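Local coordinates for carboxyl esterase NP (Bacillus subtilis, PDB 4CCW), which hydrolyses carboxylic esters to an alcohol and a carboxylate, as a carboxylesterase of the alpha/beta hydrolase fold, at residues G272-L275 against S276-Q279; M186-Q189 against N190-H193. All coordinates share one frame; numbering follows the deposited sequence.

How the interactions relate
Interaction 1 is buried, whereas interaction 2 lies farther from the centre of the chain and is only partly covered. In 272-279 the loop after strand 263-268, which carries H273, turns into helix 275-278, and a glutamate carboxylate with one water ties loop to helix. In 186-193 the chain leaves helix 177-185 and turns toward helix 194-205, held by backbone bonds, one aspartate oxygen and apolar packing. The two touch along the helix: M277 CE lies 3.5 Å from L192 CD2, and E278 CG packs on V191 CG2. Polar pairing thus prevails beside H273, while M277, L192, V191, M186 and the side chain of E278 pack where the two turns meet.

Interaction 1 (G272-L275 against S276-Q279); sequences GHVL and SMEQ
V274, centre of an inverse gamma turn and at the N-cap position of helix 275-278, accepts both M277 N and E278 N through its O, at 3.0 and 3.1 Å; the bond from E278 N lies in the carbonyl plane, that from M277 N comes from above it. The next turn is closed by Q279 N on L275 O. Its CG anti to the carbonyl carbon (chi1 -61°) and its chain extended beyond, E278 reaches back along the turn. E278 OE1 accepts G272 N at 2.7 Å in a nearly straight bond (169°), met on the syn side and somewhat out of the carboxylate plane. OE2 accepts from a water that in turn receives V274 N at 2.8 Å, so the carboxylate spans the loop around H273. The side chains of V274 and M277 lie side by side, pointing the same way, with V274 CG1 3.5 Å from M277 SD. The CB of H273, the probable proton acceptor, leaves the backbone away from 276-279; its ND1 is hydrogen-bonded to E244, and its side chain touches S129 and the bound (2-hydroxyethoxy)acetic acid. A direct bond to G272 N and a water-mediated link to V274 N hold the backbone on either side of H273, consistent with E278 being a second-shell residue of the histidine loop.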
# COMPACT_ATOMS: atom_id res chain seq x y z
N GLY A 272 -9.36 11.92 -2.65
CA GLY A 272 -8.53 11.74 -3.82
C GLY A 272 -7.77 10.44 -3.67
O GLY A 272 -8.32 9.42 -3.28
N HIS A 273 -6.48 10.50 -3.99
CA HIS A 273 -5.62 9.34 -3.96
C HIS A 273 -5.53 8.68 -2.60
O HIS A 273 -5.68 7.47 -2.48
CB HIS A 273 -4.23 9.73 -4.47
CG HIS A 273 -3.32 8.56 -4.73
ND1 HIS A 273 -3.62 7.59 -5.62
CD2 HIS A 273 -2.08 8.23 -4.19
CE1 HIS A 273 -2.62 6.68 -5.63
NE2 HIS A 273 -1.68 7.09 -4.76
N VAL A 274 -5.24 9.46 -1.57
CA VAL A 274 -4.99 8.87 -0.25
C VAL A 274 -6.31 8.82 0.52
O VAL A 274 -6.47 9.39 1.62
CB VAL A 274 -3.86 9.63 0.49
CG1 VAL A 274 -3.33 8.77 1.64
CG2 VAL A 274 -2.72 9.94 -0.47
N LEU A 275 -7.28 8.12 -0.08
CA LEU A 275 -8.65 8.17 0.39
C LEU A 275 -8.88 7.58 1.79
O LEU A 275 -9.80 7.99 2.50
CB LEU A 275 -9.59 7.57 -0.68
CG LEU A 275 -9.38 6.16 -1.22
CD1 LEU A 275 -9.94 5.14 -0.24
CD2 LEU A 275 -10.09 5.99 -2.56
N SER A 276 -8.03 6.64 2.18
CA SER A 276 -8.07 6.04 3.52
C SER A 276 -7.77 7.06 4.64
O SER A 276 -8.23 6.89 5.78
CB SER A 276 -7.08 4.87 3.59
OG SER A 276 -5.76 5.30 3.31
N MET A 277 -7.03 8.11 4.29
CA MET A 277 -6.62 9.15 5.25
C MET A 277 -7.54 10.36 5.18
O MET A 277 -7.74 11.05 6.20
CB MET A 277 -5.14 9.55 5.01
CG MET A 277 -4.17 8.38 5.09
SD MET A 277 -2.40 8.71 5.01
CE MET A 277 -2.09 9.16 6.72
N GLU A 278 -8.13 10.59 4.01
CA GLU A 278 -9.07 11.70 3.83
C GLU A 278 -10.48 11.37 4.28
O GLU A 278 -11.18 12.23 4.82
CB GLU A 278 -9.09 12.17 2.39
CG GLU A 278 -7.74 12.68 1.91
CD GLU A 278 -7.61 12.64 0.41
OE1 GLU A 278 -8.17 11.72 -0.21
OE2 GLU A 278 -6.96 13.54 -0.15
N GLN A 279 -10.92 10.14 4.04
CA GLN A 279 -12.27 9.78 4.43
C GLN A 279 -12.28 8.49 5.26
O GLN A 279 -12.90 7.51 4.87
CB GLN A 279 -13.20 9.73 3.20
CG GLN A 279 -13.46 11.09 2.53
CD GLN A 279 -14.33 12.04 3.36
OE1 GLN A 279 -15.12 11.61 4.18
NE2 GLN A 279 -14.19 13.35 3.13
O HOH W 1 -5.11 12.29 -1.69

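Interaction 2 (M186-Q189 against N190-H193); sequences MTDQ and NVLH
M186 reaches across the turn to V191 and L192, and this is where the contact is tightest. Bent at chi3 (65°), the methionine chain brings CE to 3.4 Å from V191 CG2, closer than usual for two carbons, and sets SD 3.7 Å from L192 CD1. L192 CG also lies against both the sulfur and the terminal methyl, so the leucine branch covers the end of the thioether. L182 of helix 177-185 touches L192; from helix 275-278, M277 packs on L192 and E278 on M186 and V191. The opposite character belongs to D188 and N190, which are exposed and joined by polar atoms. D188 OD1 accepts the backbone N of N190 at 3.2 Å, and the amide comes from well above the carboxylate plane, 62° out of it. CG of D188 anti to the backbone N (chi1 -171°) swings the carboxylate to that amide. Two further backbone bonds, V191 N to D188 O at 3.2 Å and L192 N to Q189 O at 3.1 Å, close the short 3-10 turn, while Q189 NE2 turns back to N183. Backbone bonds thus close the turn and the D188 carboxylate adds one on its solvent side, whereas dispersion holds the buried M186 and L192 together and draws in V191, exposed overall although its CG2 packs on M186 CE.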
# COMPACT_ATOMS: atom_id res chain seq x y z
N MET A 186 -3.30 16.17 -2.71
CA MET A 186 -4.34 16.35 -1.70
C MET A 186 -5.00 17.72 -1.74
O MET A 186 -4.31 18.73 -1.79
CB MET A 186 -3.76 16.05 -0.32
CG MET A 186 -3.00 14.73 -0.31
SD MET A 186 -2.43 14.19 1.30
CE MET A 186 -3.98 13.91 2.13
N THR A 187 -6.33 17.74 -1.74
CA THR A 187 -7.10 18.98 -1.66
C THR A 187 -6.77 19.70 -0.35
O THR A 187 -6.70 20.92 -0.29
CB THR A 187 -8.62 18.72 -1.79
OG1 THR A 187 -8.87 18.00 -3.01
CG2 THR A 187 -9.41 20.03 -1.81
N ASP A 188 -6.55 18.91 0.70
CA ASP A 188 -6.12 19.42 1.99
C ASP A 188 -5.12 18.46 2.64
O ASP A 188 -5.53 17.49 3.29
CB ASP A 188 -7.32 19.66 2.91
CG ASP A 188 -6.94 20.40 4.19
OD1 ASP A 188 -5.80 20.88 4.31
OD2 ASP A 188 -7.81 20.49 5.08
N GLN A 189 -3.83 18.73 2.47
CA GLN A 189 -2.80 17.86 3.03
C GLN A 189 -2.73 17.93 4.56
O GLN A 189 -2.04 17.14 5.20
CB GLN A 189 -1.41 18.10 2.39
CG GLN A 189 -0.80 19.48 2.59
CD GLN A 189 0.72 19.45 2.53
OE1 GLN A 189 1.38 18.83 3.36
NE2 GLN A 189 1.28 20.14 1.55
N ASN A 190 -3.48 18.88 5.14
CA ASN A 190 -3.60 19.00 6.59
C ASN A 190 -4.40 17.88 7.26
O ASN A 190 -4.46 17.80 8.49
CB ASN A 190 -4.19 20.36 6.97
CG ASN A 190 -3.24 21.51 6.68
OD1 ASN A 190 -3.47 22.29 5.75
ND2 ASN A 190 -2.17 21.61 7.45
N VAL A 191 -5.01 17.00 6.46
CA VAL A 191 -5.63 15.79 7.00
C VAL A 191 -4.55 14.82 7.48
O VAL A 191 -4.80 14.02 8.37
CB VAL A 191 -6.62 15.09 6.03
CG1 VAL A 191 -7.70 16.06 5.56
CG2 VAL A 191 -5.88 14.48 4.85
N LEU A 192 -3.35 14.91 6.90
CA LEU A 192 -2.20 14.13 7.36
C LEU A 192 -1.64 14.70 8.66
O LEU A 192 -1.48 15.92 8.79
CB LEU A 192 -1.08 14.14 6.31
CG LEU A 192 -1.31 13.59 4.91
CD1 LEU A 192 -0.02 13.70 4.12
CD2 LEU A 192 -1.79 12.16 4.94
N HIS A 193 -1.35 13.83 9.62
CA HIS A 193 -0.73 14.26 10.87
C HIS A 193 0.67 14.79 10.61
O HIS A 193 1.43 14.19 9.83
CB HIS A 193 -0.71 13.11 11.88
CG HIS A 193 -0.48 13.55 13.30
ND1 HIS A 193 0.74 13.88 13.77
CD2 HIS A 193 -1.37 13.72 14.36
CE1 HIS A 193 0.63 14.24 15.07
NE2 HIS A 193 -0.66 14.14 15.43